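Local coordinates for protein mevalonate kinase (Staphylococcus aureus, PDB 2X7I) that probably phosphorylates mevalonate with ATP to give 5-phosphomevalonate, a step of the mevalonate pathway to isoprenoids, at residues A31-A36 with T148-S153; G37-L42 with S104-V109; A114-L119 with K125-E130. All coordinates share one frame; numbering follows the deposited sequence.

Interaction 1: A31-A36 with T148-S153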
loop_
_atom_site.group_PDB
_atom_site.type_symbol
_atom_site.label_atom_id
_atom_site.label_comp_id
_atom_site.label_asym_id
_atom_site.label_seq_id
_atom_site.Cartn_x
_atom_site.Cartn_y
_atom_site.Cartn_z
ATOM N N ALA A 31 1.821 9.726 1.812
ATOM C CA ALA A 31 1.794 8.278 1.961
ATOM C C ALA A 31 1.886 7.930 3.445
ATOM O O ALA A 31 2.557 8.631 4.207
ATOM C CB ALA A 31 2.937 7.663 1.210
ATOM N N VAL A 32 1.206 6.861 3.852
ATOM C CA VAL A 32 1.278 6.365 5.225
ATOM C C VAL A 32 1.353 4.847 5.200
ATOM O O VAL A 32 0.887 4.229 4.237
ATOM C CB VAL A 32 0.035 6.775 6.081
ATOM C CG1 VAL A 32 -0.072 8.275 6.179
ATOM C CG2 VAL A 32 -1.249 6.165 5.510
ATOM N N PRO A 33 1.912 4.239 6.262
ATOM C CA PRO A 33 1.930 2.785 6.358
ATOM C C PRO A 33 0.522 2.208 6.328
ATOM O O PRO A 33 -0.386 2.802 6.891
ATOM C CB PRO A 33 2.577 2.522 7.726
ATOM C CG PRO A 33 3.266 3.758 8.093
ATOM C CD PRO A 33 2.522 4.872 7.446
ATOM N N PHE A 34 0.350 1.074 5.659
ATOM C CA PHE A 34 -0.930 0.369 5.638
ATOM C C PHE A 34 -0.772 -0.893 6.486
ATOM O O PHE A 34 -0.452 -1.966 5.985
ATOM C CB PHE A 34 -1.312 0.056 4.187
ATOM C CG PHE A 34 -2.616 -0.693 4.019
ATOM C CD1 PHE A 34 -3.728 -0.386 4.773
ATOM C CD2 PHE A 34 -2.728 -1.690 3.052
ATOM C CE1 PHE A 34 -4.917 -1.062 4.591
ATOM C CE2 PHE A 34 -3.915 -2.363 2.860
ATOM C CZ PHE A 34 -5.014 -2.049 3.635
ATOM N N ASN A 35 -0.999 -0.737 7.783
ATOM C CA ASN A 35 -0.743 -1.793 8.771
ATOM C C ASN A 35 -1.657 -3.005 8.641
ATOM O O ASN A 35 -1.332 -4.070 9.155
ATOM C CB ASN A 35 -0.860 -1.239 10.190
ATOM C CG ASN A 35 0.132 -0.129 10.468
ATOM O OD1 ASN A 35 1.343 -0.314 10.329
ATOM N ND2 ASN A 35 -0.373 1.031 10.873
ATOM N N ALA A 36 -2.801 -2.839 7.985
ATOM C CA ALA A 36 -3.723 -3.948 7.758
ATOM C C ALA A 36 -3.193 -4.927 6.692
ATOM O O ALA A 36 -3.558 -6.104 6.684
ATOM C CB ALA A 36 -5.098 -3.421 7.363
ATOM N N THR A 148 8.831 2.600 -0.319
ATOM C CA THR A 148 9.852 1.946 0.485
ATOM C C THR A 148 10.179 2.735 1.768
ATOM O O THR A 148 10.305 2.157 2.844
ATOM C CB THR A 148 11.148 1.705 -0.317
ATOM O OG1 THR A 148 10.839 1.008 -1.530
ATOM C CG2 THR A 148 12.142 0.884 0.502
ATOM N N GLN A 149 10.318 4.046 1.649
ATOM C CA GLN A 149 10.623 4.874 2.808
ATOM C C GLN A 149 9.461 4.893 3.813
ATOM O O GLN A 149 9.680 4.782 5.013
ATOM C CB GLN A 149 11.011 6.294 2.376
ATOM C CG GLN A 149 11.208 7.290 3.524
ATOM C CD GLN A 149 12.294 6.887 4.517
ATOM O OE1 GLN A 149 13.076 5.973 4.262
ATOM N NE2 GLN A 149 12.351 7.591 5.658
ATOM N N THR A 150 8.229 5.009 3.328
ATOM C CA THR A 150 7.062 4.987 4.219
ATOM C C THR A 150 6.982 3.655 4.956
ATOM O O THR A 150 6.808 3.625 6.169
ATOM C CB THR A 150 5.750 5.220 3.441
ATOM O OG1 THR A 150 5.837 6.451 2.707
ATOM C CG2 THR A 150 4.563 5.266 4.385
ATOM N N ILE A 151 7.133 2.561 4.218
ATOM C CA ILE A 151 7.080 1.218 4.787
ATOM C C ILE A 151 8.196 0.951 5.809
ATOM O O ILE A 151 7.915 0.546 6.931
ATOM C CB ILE A 151 7.120 0.138 3.678
ATOM C CG1 ILE A 151 5.804 0.132 2.899
ATOM C CG2 ILE A 151 7.330 -1.249 4.269
ATOM C CD1 ILE A 151 5.873 -0.708 1.656
ATOM N N VAL A 152 9.445 1.192 5.425
ATOM C CA VAL A 152 10.595 0.926 6.291
ATOM C C VAL A 152 10.590 1.779 7.561
ATOM O O VAL A 152 10.707 1.248 8.668
ATOM C CB VAL A 152 11.922 1.123 5.540
ATOM C CG1 VAL A 152 13.094 1.057 6.499
ATOM C CG2 VAL A 152 12.059 0.061 4.476
ATOM N N SER A 153 10.433 3.089 7.397
ATOM C CA SER A 153 10.367 4.016 8.536
ATOM C C SER A 153 9.144 3.805 9.433
ATOM O O SER A 153 9.179 4.126 10.608
ATOM C CB SER A 153 10.366 5.465 8.046
ATOM O OG SER A 153 9.164 5.774 7.332
#
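Thr150 lays its methyl group on the face of the peptide joining Val32 to Pro33, and this van der Waals contact carries most of the interaction. CG2 of Thr150 stands almost straight above the peptide plane, 3.3 Å from Val32 C and 3.4 Å from Pro33 N. It also touches the proline ring, with Thr150 CG2 and Pro33 CD 3.7 Å apart, and the two side chains meet at about a right angle. With CG2 anti to the backbone N of Thr150, the methyl faces strand 31-34, while the hydroxyl lies against Ala31, its OG1 3.5 Å from Ala31 CB.

No hydrogen bond spans the segments. The hydroxyl of Thr150 is held within its own helix, OG1 bonding to Ile146 O; Ser153 OG bonds to Gln149 O at 2.6 Å and also to Lys155 N. The Gln149 carbonyl also takes the backbone N of Ser153, the two donors coming from opposite faces of its plane.

The short segments cross at -49° in the buried interior of this GHMP kinase. Strand 29-45 pairs here with strands 6-16 and 157-160, and helix 145-153 is backed by helices 103-119 and 125-140.

Interaction 2: G37-L42 with S104-V109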
loop_
_atom_site.group_PDB
_atom_site.type_symbol
_atom_site.label_atom_id
_atom_site.label_comp_id
_atom_site.label_asym_id
_atom_site.label_seq_id
_atom_site.Cartn_x
_atom_site.Cartn_y
_atom_site.Cartn_z
ATOM N N GLY A 37 -2.338 -4.437 5.803
ATOM C CA GLY A 37 -1.749 -5.267 4.747
ATOM C C GLY A 37 -0.437 -5.852 5.223
ATOM O O GLY A 37 0.408 -5.130 5.735
ATOM N N LYS A 38 -0.278 -7.164 5.079
ATOM C CA LYS A 38 0.914 -7.865 5.551
ATOM C C LYS A 38 1.438 -8.827 4.492
ATOM O O LYS A 38 0.691 -9.637 3.951
ATOM C CB LYS A 38 0.620 -8.636 6.839
ATOM C CG LYS A 38 0.400 -7.739 8.079
ATOM C CD LYS A 38 1.717 -7.075 8.571
ATOM C CE LYS A 38 1.490 -5.670 9.123
ATOM N NZ LYS A 38 0.729 -5.654 10.417
ATOM N N ILE A 39 2.731 -8.717 4.208
ATOM C CA ILE A 39 3.437 -9.691 3.408
ATOM C C ILE A 39 4.475 -10.364 4.301
ATOM O O ILE A 39 5.258 -9.675 4.957
ATOM C CB ILE A 39 4.107 -9.031 2.198
ATOM C CG1 ILE A 39 3.028 -8.442 1.279
ATOM C CG2 ILE A 39 4.990 -10.024 1.466
ATOM C CD1 ILE A 39 3.335 -8.539 -0.210
ATOM N N LYS A 40 4.459 -11.700 4.330
ATOM C CA LYS A 40 5.409 -12.498 5.100
ATOM C C LYS A 40 6.251 -13.362 4.156
ATOM O O LYS A 40 5.704 -14.041 3.285
ATOM C CB LYS A 40 4.669 -13.428 6.066
ATOM C CG LYS A 40 3.721 -12.740 7.046
ATOM C CD LYS A 40 2.937 -13.770 7.840
ATOM C CE LYS A 40 2.071 -13.122 8.911
ATOM N NZ LYS A 40 0.993 -12.262 8.327
ATOM N N VAL A 41 7.568 -13.353 4.349
ATOM C CA VAL A 41 8.467 -14.231 3.603
ATOM C C VAL A 41 9.240 -15.142 4.561
ATOM O O VAL A 41 9.777 -14.685 5.570
ATOM C CB VAL A 41 9.460 -13.423 2.712
ATOM C CG1 VAL A 41 10.504 -14.355 2.070
ATOM C CG2 VAL A 41 8.696 -12.626 1.647
ATOM N N LEU A 42 9.278 -16.430 4.236
ATOM C CA LEU A 42 10.071 -17.413 4.970
ATOM C C LEU A 42 11.042 -18.094 4.005
ATOM O O LEU A 42 10.643 -18.541 2.934
ATOM C CB LEU A 42 9.158 -18.451 5.628
ATOM C CG LEU A 42 9.844 -19.630 6.326
ATOM C CD1 LEU A 42 10.696 -19.173 7.514
ATOM C CD2 LEU A 42 8.808 -20.667 6.772
ATOM N N SER A 104 4.548 -4.379 -4.494
ATOM C CA SER A 104 5.921 -4.613 -4.928
ATOM C C SER A 104 6.940 -4.238 -3.843
ATOM O O SER A 104 7.889 -4.970 -3.594
ATOM C CB SER A 104 6.213 -3.835 -6.202
ATOM O OG SER A 104 7.569 -4.018 -6.581
ATOM N N ALA A 105 6.740 -3.098 -3.203
ATOM C CA ALA A 105 7.646 -2.652 -2.153
ATOM C C ALA A 105 7.546 -3.536 -0.903
ATOM O O ALA A 105 8.560 -3.835 -0.279
ATOM C CB ALA A 105 7.387 -1.199 -1.815
ATOM N N ALA A 106 6.333 -3.956 -0.549
ATOM C CA ALA A 106 6.123 -4.838 0.592
ATOM C C ALA A 106 6.880 -6.172 0.437
ATOM O O ALA A 106 7.625 -6.575 1.339
ATOM C CB ALA A 106 4.643 -5.095 0.802
ATOM N N VAL A 107 6.675 -6.846 -0.696
ATOM C CA VAL A 107 7.389 -8.079 -1.006
ATOM C C VAL A 107 8.900 -7.859 -0.892
ATOM O O VAL A 107 9.614 -8.675 -0.288
ATOM C CB VAL A 107 7.008 -8.619 -2.427
ATOM C CG1 VAL A 107 7.943 -9.726 -2.877
ATOM C CG2 VAL A 107 5.567 -9.145 -2.430
ATOM N N ALA A 108 9.381 -6.742 -1.432
ATOM C CA ALA A 108 10.813 -6.466 -1.447
ATOM C C ALA A 108 11.371 -6.235 -0.045
ATOM O O ALA A 108 12.439 -6.733 0.276
ATOM C CB ALA A 108 11.129 -5.295 -2.348
ATOM N N VAL A 109 10.659 -5.476 0.778
ATOM C CA VAL A 109 11.073 -5.236 2.163
ATOM C C VAL A 109 11.047 -6.544 2.983
ATOM O O VAL A 109 11.976 -6.813 3.749
ATOM C CB VAL A 109 10.199 -4.152 2.828
ATOM C CG1 VAL A 109 10.487 -4.038 4.334
ATOM C CG2 VAL A 109 10.428 -2.803 2.133
#
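Ile39 reaches from strand 37-42 to helix 104-109 and sets its two branches against Ala106 and Val107. The branch through CG1 lies beside the backbone N of Ile39 (chi1 -64°); CG1 meets the methyl of Ala106, with Ile39 CG1 and Ala106 CB 3.7 Å apart. Further out, Ile39 CD1 is 3.8 Å from the same Ala106 CB and turns to the Val107 side chain, which it meets obliquely. The Ile39 CD1 to Val107 CG2 distance of 3.2 Å is shorter than a normal carbon contact and its exact value is doubtful. The methyl CG2 of Ile39 faces Val107, 4.0 Å from its CA. The four touching residues are apolar and buried, though Ile39 CD1 also comes up to the backbone N of Val107.

Strand and helix run in roughly the same direction, 36° apart with 7.9 Å between the axes of the short segments, a helix laid over one face of the GHMP kinase N-terminal sheet. Ser104 to Ala106 belong to the glycine-rich GLGSSAA motif of this family, whose loop typically holds the nucleotide phosphates; here Ser104 N hydrogen-bonds a citrate, probably from the crystallisation liquor.

Val41, on the same face, only grazes the carbonyl O of Val107 and also touches Ala110, Phe111 and Ala114. The strand's backbone hydrogen bonds go to Gly9 and Ser11 along one edge and to Thr90, Gln92 and Asn94 along the other.

Interaction 3: A114-L119 with K125-E130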
loop_
_atom_site.group_PDB
_atom_site.type_symbol
_atom_site.label_atom_id
_atom_site.label_comp_id
_atom_site.label_asym_id
_atom_site.label_seq_id
_atom_site.Cartn_x
_atom_site.Cartn_y
_atom_site.Cartn_z
ATOM N N ALA A 114 13.889 -11.160 5.442
ATOM C CA ALA A 114 14.042 -12.607 5.495
ATOM C C ALA A 114 15.452 -13.045 5.103
ATOM O O ALA A 114 16.029 -13.942 5.731
ATOM C CB ALA A 114 13.019 -13.274 4.580
ATOM N N SER A 115 15.993 -12.408 4.066
ATOM C CA SER A 115 17.311 -12.754 3.528
ATOM C C SER A 115 18.406 -12.522 4.548
ATOM O O SER A 115 19.250 -13.388 4.762
ATOM C CB SER A 115 17.628 -11.928 2.273
ATOM O OG SER A 115 16.688 -12.189 1.253
ATOM N N TYR A 116 18.397 -11.341 5.159
ATOM C CA TYR A 116 19.380 -11.007 6.181
ATOM C C TYR A 116 19.232 -11.886 7.419
ATOM O O TYR A 116 20.226 -12.300 8.007
ATOM C CB TYR A 116 19.292 -9.532 6.564
ATOM C CG TYR A 116 20.080 -8.661 5.630
ATOM C CD1 TYR A 116 19.687 -8.509 4.301
ATOM C CD2 TYR A 116 21.225 -7.993 6.059
ATOM C CE1 TYR A 116 20.405 -7.723 3.426
ATOM C CE2 TYR A 116 21.957 -7.193 5.181
ATOM C CZ TYR A 116 21.531 -7.065 3.870
ATOM O OH TYR A 116 22.229 -6.291 2.984
ATOM N N ASP A 117 17.993 -12.164 7.808
ATOM C CA ASP A 117 17.726 -13.025 8.954
ATOM C C ASP A 117 18.279 -14.443 8.722
ATOM O O ASP A 117 18.869 -15.034 9.614
ATOM C CB ASP A 117 16.219 -13.066 9.238
ATOM C CG ASP A 117 15.893 -13.730 10.559
ATOM O OD1 ASP A 117 16.634 -13.490 11.531
ATOM O OD2 ASP A 117 14.887 -14.472 10.629
ATOM N N PHE A 118 18.094 -14.955 7.508
ATOM C CA PHE A 118 18.633 -16.242 7.068
ATOM C C PHE A 118 20.164 -16.303 7.139
ATOM O O PHE A 118 20.736 -17.258 7.671
ATOM C CB PHE A 118 18.161 -16.492 5.631
ATOM C CG PHE A 118 18.588 -17.807 5.045
ATOM C CD1 PHE A 118 17.771 -18.917 5.146
ATOM C CD2 PHE A 118 19.774 -17.913 4.330
ATOM C CE1 PHE A 118 18.128 -20.112 4.565
ATOM C CE2 PHE A 118 20.148 -19.119 3.750
ATOM C CZ PHE A 118 19.319 -20.221 3.871
ATOM N N LEU A 119 20.821 -15.283 6.600
ATOM C CA LEU A 119 22.284 -15.214 6.612
ATOM C C LEU A 119 22.856 -14.858 7.987
ATOM O O LEU A 119 24.067 -14.953 8.197
ATOM C CB LEU A 119 22.772 -14.218 5.561
ATOM C CG LEU A 119 22.451 -14.621 4.119
ATOM C CD1 LEU A 119 22.601 -13.428 3.171
ATOM C CD2 LEU A 119 23.322 -15.809 3.677
ATOM N N LYS A 125 18.348 0.324 8.674
ATOM C CA LYS A 125 17.301 0.935 7.860
ATOM C C LYS A 125 17.780 1.349 6.473
ATOM O O LYS A 125 17.222 0.904 5.473
ATOM C CB LYS A 125 16.662 2.133 8.569
ATOM C CG LYS A 125 15.364 1.770 9.292
ATOM C CD LYS A 125 14.999 2.790 10.369
ATOM C CE LYS A 125 13.600 2.535 10.918
ATOM N NZ LYS A 125 13.440 1.162 11.482
ATOM N N GLU A 126 18.809 2.185 6.399
ATOM C CA GLU A 126 19.288 2.658 5.095
ATOM C C GLU A 126 19.746 1.514 4.187
ATOM O O GLU A 126 19.593 1.600 2.982
ATOM C CB GLU A 126 20.389 3.715 5.227
ATOM C CG GLU A 126 19.987 5.092 4.668
ATOM C CD GLU A 126 19.743 5.087 3.152
ATOM O OE1 GLU A 126 20.467 4.388 2.408
ATOM O OE2 GLU A 126 18.825 5.797 2.704
ATOM N N GLU A 127 20.282 0.450 4.772
ATOM C CA GLU A 127 20.670 -0.735 4.015
ATOM C C GLU A 127 19.435 -1.430 3.417
ATOM O O GLU A 127 19.422 -1.811 2.245
ATOM C CB GLU A 127 21.451 -1.695 4.917
ATOM C CG GLU A 127 22.292 -2.708 4.179
ATOM C CD GLU A 127 23.341 -3.393 5.060
ATOM O OE1 GLU A 127 23.995 -4.346 4.544
ATOM O OE2 GLU A 127 23.508 -2.989 6.251
ATOM N N LEU A 128 18.401 -1.578 4.237
ATOM C CA LEU A 128 17.128 -2.123 3.800
ATOM C C LEU A 128 16.531 -1.285 2.680
ATOM O O LEU A 128 16.031 -1.829 1.703
ATOM C CB LEU A 128 16.148 -2.189 4.987
ATOM C CG LEU A 128 14.735 -2.705 4.732
ATOM C CD1 LEU A 128 14.762 -3.974 3.859
ATOM C CD2 LEU A 128 13.982 -2.939 6.078
ATOM N N ILE A 129 16.580 0.038 2.843
ATOM C CA ILE A 129 16.077 0.981 1.850
ATOM C C ILE A 129 16.743 0.746 0.498
ATOM O O ILE A 129 16.058 0.597 -0.513
ATOM C CB ILE A 129 16.340 2.464 2.263
ATOM C CG1 ILE A 129 15.499 2.858 3.487
ATOM C CG2 ILE A 129 16.034 3.402 1.102
ATOM C CD1 ILE A 129 14.017 2.832 3.231
ATOM N N GLU A 130 18.075 0.709 0.500
ATOM C CA GLU A 130 18.847 0.476 -0.711
ATOM C C GLU A 130 18.536 -0.885 -1.343
ATOM O O GLU A 130 18.278 -0.966 -2.539
ATOM C CB GLU A 130 20.348 0.557 -0.421
ATOM C CG GLU A 130 20.819 1.911 0.134
ATOM C CD GLU A 130 20.873 2.991 -0.908
ATOM O OE1 GLU A 130 20.753 2.676 -2.104
ATOM O OE2 GLU A 130 21.052 4.157 -0.528
#
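Tyr116 and Glu127 join two consecutive helices through one hydrogen bond, in which the phenol OH of Tyr116 donates to Glu127 OE1 over 3.1 Å. The acceptor is approached from above the carboxylate, 41° out of its plane. Relative to the tyrosine ring, the oxygen sits at the edge and near the ring plane, so that Glu127 OE1 is also 3.6 Å from Tyr116 CE2. Ring and carboxylate are nearly perpendicular, their planes 87° apart, and the rest of the acid group follows behind, with Glu127 CD 3.7 Å from Tyr116 OH. The glutamate's methylene takes part as well: Glu127 CG lies 3.8 Å from Tyr116 OH.

Glu127 has CG anti to its own N (chi1 -160°) and an extended chain beyond, which carries its carboxylate out to the phenol. A bonded phenol would probably help the carboxylate to stay ionised. Tyr116 is buried, whereas Glu127 is partly exposed, so the bond lies near the protein surface.

Helices 103-119 and 125-140 follow each other in the N-terminal domain of the GHMP kinase fold, linked by a short loop. That loop helps to place the tyrosine, since Lys121 and Leu123 touch its side chain.

Farther out, Leu128, next to Glu127, packs on Val109, Val112 and Arg113 of the first helix, a second point of contact between the two. Ile129 packs on Thr148, Gln149 and Val152 of helix 145-153, while Ala114 and Phe118 turn to Ile43 on strand 29-45.

Overall arrangement
From the N terminus, strand 29-45 supplies the first segments of interactions 1 and 2 in turn, at 31-36 and 37-42. Interaction 2 closes first, when helix 103-119 returns to the strand. Interaction 3 then opens farther along that helix and closes a short loop on helix 125-140, in series with interaction 2. Interaction 1 closes last, on helix 145-153, and its long loop encloses both others; none cross. The helices also pack on one another: Ile151 of interaction 1 meets Ala105 of interaction 2, and Val152 meets Val109 of interaction 2 and Lys125 of interaction 3. Three successive helices and the long strand are thereby tied into one N-terminal core.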